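Local coordinates for protein transcriptional regulator, LacI family (Arthrobacter sp., PDB 4RKQ) that probably binds a small effector such as a sugar and regulates transcription as a member of the LacI family, at residues A[192-203]-A[220-229]. Residues are numbered along the deposited sequence; the frame is centred on the assembly and turned at random.
Sequences TDGILAFNDLMA and DCAVIGMDGI. With EDO (1,2-ethanediol), chain F.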
# COMPACT_ATOMS: atom_id res chain seq x y z
N THR A 192 -23.07 16.40 13.97
CA THR A 192 -22.60 15.99 12.63
C THR A 192 -23.11 14.62 12.30
O THR A 192 -22.87 13.66 13.03
CB THR A 192 -21.05 16.02 12.60
OG1 THR A 192 -20.62 17.32 12.96
CG2 THR A 192 -20.48 15.70 11.20
N ASP A 193 -23.83 14.48 11.20
CA ASP A 193 -24.31 13.17 10.86
C ASP A 193 -23.92 12.70 9.45
O ASP A 193 -24.34 11.65 9.01
CB ASP A 193 -25.83 13.09 11.04
CG ASP A 193 -26.57 14.07 10.18
OD1 ASP A 193 -25.89 14.96 9.64
OD2 ASP A 193 -27.83 13.95 10.03
N GLY A 194 -23.09 13.45 8.75
CA GLY A 194 -22.54 12.90 7.49
C GLY A 194 -21.24 13.55 7.16
O GLY A 194 -21.14 14.76 7.24
N ILE A 195 -20.22 12.75 6.81
CA ILE A 195 -18.89 13.26 6.55
C ILE A 195 -18.36 12.72 5.23
O ILE A 195 -18.31 11.50 5.04
CB ILE A 195 -17.91 12.89 7.68
CG1 ILE A 195 -18.36 13.56 9.00
CG2 ILE A 195 -16.49 13.33 7.32
CD1 ILE A 195 -17.50 13.22 10.19
N LEU A 196 -17.97 13.64 4.34
CA LEU A 196 -17.32 13.33 3.06
C LEU A 196 -15.83 13.60 3.23
O LEU A 196 -15.46 14.67 3.69
CB LEU A 196 -17.84 14.21 1.91
CG LEU A 196 -19.33 14.08 1.56
CD1 LEU A 196 -19.70 15.13 0.53
CD2 LEU A 196 -19.68 12.70 1.05
N ALA A 197 -14.98 12.62 2.90
CA ALA A 197 -13.56 12.81 3.07
C ALA A 197 -12.89 12.91 1.72
O ALA A 197 -13.29 12.26 0.77
CB ALA A 197 -12.98 11.68 3.88
N PHE A 198 -11.85 13.72 1.69
CA PHE A 198 -11.01 13.92 0.53
C PHE A 198 -10.62 12.60 -0.14
O PHE A 198 -10.65 12.48 -1.35
CB PHE A 198 -9.75 14.71 0.97
CG PHE A 198 -8.76 14.90 -0.11
CD1 PHE A 198 -8.90 15.94 -1.01
CD2 PHE A 198 -7.70 14.02 -0.25
CE1 PHE A 198 -7.98 16.10 -2.05
CE2 PHE A 198 -6.78 14.17 -1.29
CZ PHE A 198 -6.91 15.21 -2.19
N ASN A 199 -10.21 11.62 0.66
CA ASN A 199 -9.97 10.32 0.15
C ASN A 199 -10.17 9.26 1.21
O ASN A 199 -10.40 9.57 2.40
CB ASN A 199 -8.54 10.21 -0.47
CG ASN A 199 -7.43 10.48 0.53
OD1 ASN A 199 -7.63 10.48 1.74
ND2 ASN A 199 -6.23 10.70 0.00
N ASP A 200 -10.04 8.00 0.77
CA ASP A 200 -10.18 6.82 1.67
C ASP A 200 -9.22 6.75 2.84
O ASP A 200 -9.62 6.36 3.93
CB ASP A 200 -10.07 5.51 0.89
CG ASP A 200 -11.27 5.23 -0.04
OD1 ASP A 200 -12.24 5.98 0.02
OD2 ASP A 200 -11.19 4.23 -0.82
N LEU A 201 -7.95 7.11 2.64
CA LEU A 201 -7.01 7.11 3.74
C LEU A 201 -7.47 8.07 4.84
O LEU A 201 -7.48 7.72 6.04
CB LEU A 201 -5.64 7.55 3.23
CG LEU A 201 -4.57 7.62 4.29
CD1 LEU A 201 -4.38 6.27 4.92
CD2 LEU A 201 -3.26 8.18 3.73
N MET A 202 -7.88 9.28 4.45
CA MET A 202 -8.41 10.24 5.43
C MET A 202 -9.72 9.69 6.03
O MET A 202 -9.95 9.80 7.22
CB MET A 202 -8.57 11.65 4.81
CG MET A 202 -7.22 12.33 4.45
SD MET A 202 -7.39 14.02 3.84
CE MET A 202 -7.44 14.88 5.39
N ALA A 203 -10.56 9.05 5.22
CA ALA A 203 -11.78 8.45 5.74
C ALA A 203 -11.54 7.39 6.80
O ALA A 203 -12.30 7.30 7.75
CB ALA A 203 -12.67 7.90 4.62
N ASP A 220 -25.50 6.70 13.47
CA ASP A 220 -25.39 8.08 13.90
C ASP A 220 -24.73 9.02 12.88
O ASP A 220 -25.12 10.19 12.76
CB ASP A 220 -24.63 8.15 15.21
CG ASP A 220 -25.35 7.42 16.33
OD1 ASP A 220 -26.55 7.64 16.51
OD2 ASP A 220 -24.74 6.59 17.00
N CYS A 221 -23.71 8.53 12.19
CA CYS A 221 -22.99 9.36 11.18
C CYS A 221 -22.54 8.50 9.98
O CYS A 221 -22.03 7.39 10.14
CB CYS A 221 -21.82 10.10 11.85
SG CYS A 221 -21.02 11.39 10.82
N ALA A 222 -22.85 8.96 8.77
CA ALA A 222 -22.44 8.32 7.56
C ALA A 222 -21.03 8.80 7.18
O ALA A 222 -20.62 9.90 7.52
CB ALA A 222 -23.44 8.62 6.45
N VAL A 223 -20.28 7.95 6.48
CA VAL A 223 -18.95 8.35 6.00
C VAL A 223 -18.81 7.87 4.55
O VAL A 223 -19.17 6.71 4.21
CB VAL A 223 -17.81 7.80 6.88
CG1 VAL A 223 -16.43 8.20 6.34
CG2 VAL A 223 -17.94 8.25 8.32
N ILE A 224 -18.36 8.80 3.70
CA ILE A 224 -18.04 8.47 2.34
C ILE A 224 -16.62 8.94 1.97
O ILE A 224 -16.24 10.07 2.20
CB ILE A 224 -19.03 9.10 1.33
CG1 ILE A 224 -20.48 8.70 1.66
CG2 ILE A 224 -18.70 8.62 -0.08
CD1 ILE A 224 -21.51 9.33 0.75
N GLY A 225 -15.85 8.04 1.38
CA GLY A 225 -14.51 8.40 0.93
C GLY A 225 -14.41 8.57 -0.57
O GLY A 225 -15.40 8.78 -1.26
N MET A 226 -13.18 8.49 -1.07
CA MET A 226 -12.88 8.51 -2.48
C MET A 226 -11.57 7.73 -2.72
O MET A 226 -10.58 7.92 -2.01
CB MET A 226 -12.77 9.97 -3.03
CG MET A 226 -12.11 10.09 -4.42
SD MET A 226 -12.26 11.74 -5.19
CE MET A 226 -14.01 11.76 -5.60
N ASP A 227 -11.63 6.84 -3.70
CA ASP A 227 -10.46 6.19 -4.31
C ASP A 227 -10.79 4.72 -4.60
O ASP A 227 -10.43 4.19 -5.64
CB ASP A 227 -9.17 6.27 -3.46
CG ASP A 227 -8.42 7.60 -3.57
OD1 ASP A 227 -8.72 8.43 -4.47
OD2 ASP A 227 -7.48 7.81 -2.75
N GLY A 228 -11.46 4.05 -3.68
CA GLY A 228 -11.71 2.62 -3.84
C GLY A 228 -10.47 1.78 -3.51
O GLY A 228 -10.25 0.76 -4.13
N ILE A 229 -9.64 2.23 -2.56
CA ILE A 229 -8.49 1.40 -2.15
C ILE A 229 -9.00 0.07 -1.50
O ILE A 229 -10.02 0.06 -0.83
CB ILE A 229 -7.50 2.15 -1.23
CG1 ILE A 229 -8.14 2.65 0.04
CG2 ILE A 229 -6.90 3.36 -1.96
CD1 ILE A 229 -7.18 3.26 1.00
C1 EDO F . -5.10 10.40 -3.70
O1 EDO F . -5.58 9.48 -2.70
C2 EDO F . -5.78 10.18 -5.03
O2 EDO F . -7.15 10.54 -4.81
O HOH W 1 -24.82 12.03 14.58
O HOH W 2 -12.23 1.76 -0.52
O HOH W 3 -6.59 6.98 -0.19
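With CG of Asp-200 beside its backbone N and anti to the carbonyl carbon (chi1 -70°), the carboxylate turns from the first turn of helix 200-212 into the bend that follows strand 222-225. There OD2 of Asp-200 accepts from Ile-229 N (3.1 Å), more weakly from Gly-228 N (2.9 Å), and from a water that also bridges to Ile-229 O, while OD1 is taken by Thr-241. The backbone N of Asp-200 donates to Met-226 O (2.8 Å), and CG1 of Ile-229 packs against Asp-200 CB at 3.6 Å. Any CB on Gly-225 would run into OD1 of Asp-200. Were an alanine here instead of Asp-200, the amides of Gly-228 and Ile-229 would probably lose their shared acceptor and the bend be freer to shift. Asn-199 caps the helix through OD1, while its ND2 and the Asp-227 carboxylate hold a 1,2-ethanediol, probably from the crystallisation liquor, which Arg-151 and Asn-27 also bind. Behind the bend, the axes of strands 194-197 and 222-225 run parallel, coming within 4.8 Å, joined by four backbone hydrogen bonds; CD2 of Leu-196 lies alongside Ile-224 CB (3.7 Å). Strand, helix and strand form a beta-alpha-beta crossover of the periplasmic-binding-protein fold, its C-terminal strand ends facing what is probably the effector cleft.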